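Local atomic coordinates of enoyl-CoA hydratase/isomerase family protein (Mycobacterium tuberculosis, PDB entry 4FN7), a protein that probably acts as an enoyl-CoA hydratase or isomerase of the crotonase superfamily, working on unsaturated acyl-CoA thioesters in lipid metabolism. Residues 49-54 and 96-101. Sequence-based numbering, arbitrary orientation.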
ATOM      1  N   LEU A  49      12.223  10.668  20.574  1.00 11.18           N
ATOM      2  CA  LEU A  49      13.567  10.745  20.010  1.00 10.70           C
ATOM      3  C   LEU A  49      13.521  11.490  18.698  1.00  9.59           C
ATOM      4  O   LEU A  49      12.580  11.320  17.919  1.00 12.69           O
ATOM      5  CB  LEU A  49      14.124   9.361  19.668  1.00 14.94           C
ATOM      6  CG  LEU A  49      14.228   8.193  20.630  1.00 16.28           C
ATOM      7  CD1 LEU A  49      15.064   7.107  19.975  1.00 15.95           C
ATOM      8  CD2 LEU A  49      14.863   8.649  21.916  1.00 16.42           C
ATOM      9  N   VAL A  50      14.555  12.278  18.452  1.00  9.85           N
ATOM     10  CA  VAL A  50      14.845  12.805  17.133  1.00  9.52           C
ATOM     11  C   VAL A  50      16.211  12.281  16.734  1.00 10.61           C
ATOM     12  O   VAL A  50      17.171  12.390  17.491  1.00 12.13           O
ATOM     13  CB  VAL A  50      14.883  14.335  17.137  1.00 11.09           C
ATOM     14  CG1 VAL A  50      15.360  14.858  15.783  1.00 12.39           C
ATOM     15  CG2 VAL A  50      13.523  14.896  17.492  1.00 12.00           C
ATOM     16  N   ILE A  51      16.290  11.691  15.548  1.00  9.50           N
ATOM     17  CA  ILE A  51      17.561  11.234  14.998  1.00  9.89           C
ATOM     18  C   ILE A  51      17.857  12.020  13.728  1.00  9.49           C
ATOM     19  O   ILE A  51      17.019  12.082  12.822  1.00  9.59           O
ATOM     20  CB  ILE A  51      17.546   9.714  14.713  1.00  9.48           C
ATOM     21  CG1 ILE A  51      17.415   8.945  16.034  1.00 11.57           C
ATOM     22  CG2 ILE A  51      18.813   9.297  13.975  1.00 11.46           C
ATOM     23  CD1 ILE A  51      17.094   7.475  15.860  1.00 13.43           C
ATOM     24  N   THR A  52      19.043  12.616  13.660  1.00  9.38           N
ATOM     25  CA  THR A  52      19.425  13.436  12.514  1.00 10.57           C
ATOM     26  C   THR A  52      20.702  12.921  11.873  1.00 10.67           C
ATOM     27  O   THR A  52      21.433  12.134  12.476  1.00 10.71           O
ATOM     28  CB  THR A  52      19.691  14.912  12.916  1.00 11.57           C
ATOM     29  OG1 THR A  52      21.067  15.082  13.296  1.00 12.39           O
ATOM     30  CG2 THR A  52      18.780  15.356  14.069  1.00 12.82           C
ATOM     31  N   GLY A  53      20.960  13.373  10.648  1.00  9.90           N
ATOM     32  CA  GLY A  53      22.261  13.204  10.028  1.00 10.59           C
ATOM     33  C   GLY A  53      23.099  14.460  10.197  1.00 10.65           C
ATOM     34  O   GLY A  53      22.935  15.214  11.171  1.00 11.31           O
ATOM     35  N   ASN A  54      24.018  14.682   9.266  1.00 10.42           N
ATOM     36  CA  ASN A  54      24.834  15.892   9.280  1.00 11.56           C
ATOM     37  C   ASN A  54      24.439  16.852   8.154  1.00 13.15           C
ATOM     38  O   ASN A  54      23.346  16.745   7.606  1.00 12.64           O
ATOM     39  CB  ASN A  54      26.344  15.573   9.298  1.00 13.87           C
ATOM     40  CG  ASN A  54      26.847  14.916   8.008  1.00 13.71           C
ATOM     41  OD1 ASN A  54      26.173  14.916   6.977  1.00 12.28           O
ATOM     42  ND2 ASN A  54      28.065  14.372   8.065  1.00 17.19           N
ATOM     43  N   VAL A  96       9.495   8.231  17.534  1.00  8.66           N
ATOM     44  CA  VAL A  96      10.807   8.435  16.945  1.00  9.17           C
ATOM     45  C   VAL A  96      10.624   9.269  15.686  1.00  8.78           C
ATOM     46  O   VAL A  96       9.886   8.881  14.767  1.00  9.37           O
ATOM     47  CB  VAL A  96      11.458   7.089  16.557  1.00  8.79           C
ATOM     48  CG1 VAL A  96      12.798   7.320  15.854  1.00 10.75           C
ATOM     49  CG2 VAL A  96      11.622   6.197  17.787  1.00 10.96           C
ATOM     50  N   VAL A  97      11.285  10.418  15.644  1.00  8.79           N
ATOM     51  CA  VAL A  97      11.188  11.303  14.490  1.00  8.32           C
ATOM     52  C   VAL A  97      12.538  11.419  13.817  1.00  7.72           C
ATOM     53  O   VAL A  97      13.533  11.726  14.462  1.00  9.91           O
ATOM     54  CB  VAL A  97      10.686  12.711  14.885  1.00  9.88           C
ATOM     55  CG1 VAL A  97      10.515  13.583  13.647  1.00 10.70           C
ATOM     56  CG2 VAL A  97       9.374  12.606  15.642  1.00 11.68           C
ATOM     57  N   MET A  98      12.564  11.160  12.511  1.00  8.41           N
ATOM     58  CA  MET A  98      13.796  11.242  11.747  1.00  9.43           C
ATOM     59  C   MET A  98      13.913  12.595  11.075  1.00  9.77           C
ATOM     60  O   MET A  98      12.999  13.021  10.372  1.00 11.07           O
ATOM     61  CB  MET A  98      13.839  10.148  10.678  1.00  9.82           C
ATOM     62  CG  MET A  98      13.746   8.748  11.221  1.00 10.50           C
ATOM     63  SD  MET A  98      15.219   8.313  12.150  1.00 13.40           S
ATOM     64  CE  MET A  98      14.808   6.636  12.651  1.00 13.33           C
ATOM     65  N   ALA A  99      15.046  13.255  11.294  1.00  9.90           N
ATOM     66  CA  ALA A  99      15.408  14.468  10.574  1.00 11.07           C
ATOM     67  C   ALA A  99      16.370  14.084   9.460  1.00 10.25           C
ATOM     68  O   ALA A  99      17.574  13.949   9.680  1.00 11.21           O
ATOM     69  CB  ALA A  99      16.060  15.467  11.512  1.00 11.01           C
ATOM     70  N   CYS A 100      15.817  13.883   8.268  1.00 10.53           N
ATOM     71  CA  CYS A 100      16.599  13.492   7.111  1.00 10.61           C
ATOM     72  C   CYS A 100      17.288  14.728   6.540  1.00 10.58           C
ATOM     73  O   CYS A 100      16.688  15.484   5.779  1.00 11.01           O
ATOM     74  CB  CYS A 100      15.675  12.863   6.076  1.00 11.75           C
ATOM     75  SG  CYS A 100      16.516  11.974   4.776  1.00 12.13           S
ATOM     76  N   THR A 101      18.547  14.929   6.922  1.00 11.39           N
ATOM     77  CA  THR A 101      19.243  16.192   6.696  1.00 12.41           C
ATOM     78  C   THR A 101      20.086  16.169   5.425  1.00 12.05           C
ATOM     79  O   THR A 101      20.786  17.132   5.101  1.00 12.85           O
ATOM     80  CB  THR A 101      20.136  16.522   7.903  1.00 12.92           C
ATOM     81  OG1 THR A 101      20.893  15.360   8.267  1.00 13.17           O
ATOM     82  CG2 THR A 101      19.282  16.942   9.093  1.00 13.45           C
TER
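I51 and M98 stand side by side on one face of two parallel strands, 49-52 and 96-100. M98 CB and CG rise from the sheet, with CG beside the backbone N (chi1 -59°) and anti to the carbonyl carbon. A bend at chi2 (-68°) then brings SD against I51, 3.7 Å from its CB. SD also meets I51 CG2. The methyl CE finishes 4.0 Å from I51 CD1, so the thioether runs along the isoleucine instead of ending on it. On the same face, L49 CD1 reaches V96 CG2. V50, V97, T52 and A99 point to the other face, where T52 CG2 lies 3.7 Å from A99 CB.

Three backbone bonds join the strands. V97 N gives to L49 O, I51 N to V97 O at 3.0 Å, and A99 N to I51 O. V97 bonds to L49 and I51, the residues on either side of its partner V50, as in a regular parallel ladder. I51 does the same to V97 and A99.

Further along, a side chain makes the link. T101 OG1 donates to N54 O (2.9 Å), in the carbonyl plane and on a lone pair. It ties together the loops that leave the two strands. T52 OG1 turns to G53 O at 2.8 Å and also bonds S17 OG.

The two strands are the central pair of the six-stranded mixed crotonase-fold sheet. Strand 13-18 flanks 48-52, and strand 117-120 flanks 96-100. Helix 184-195 packs on V50 and V97, while F58, from a loop, and L112 of helix 107-112 touch M98 on the opposite face.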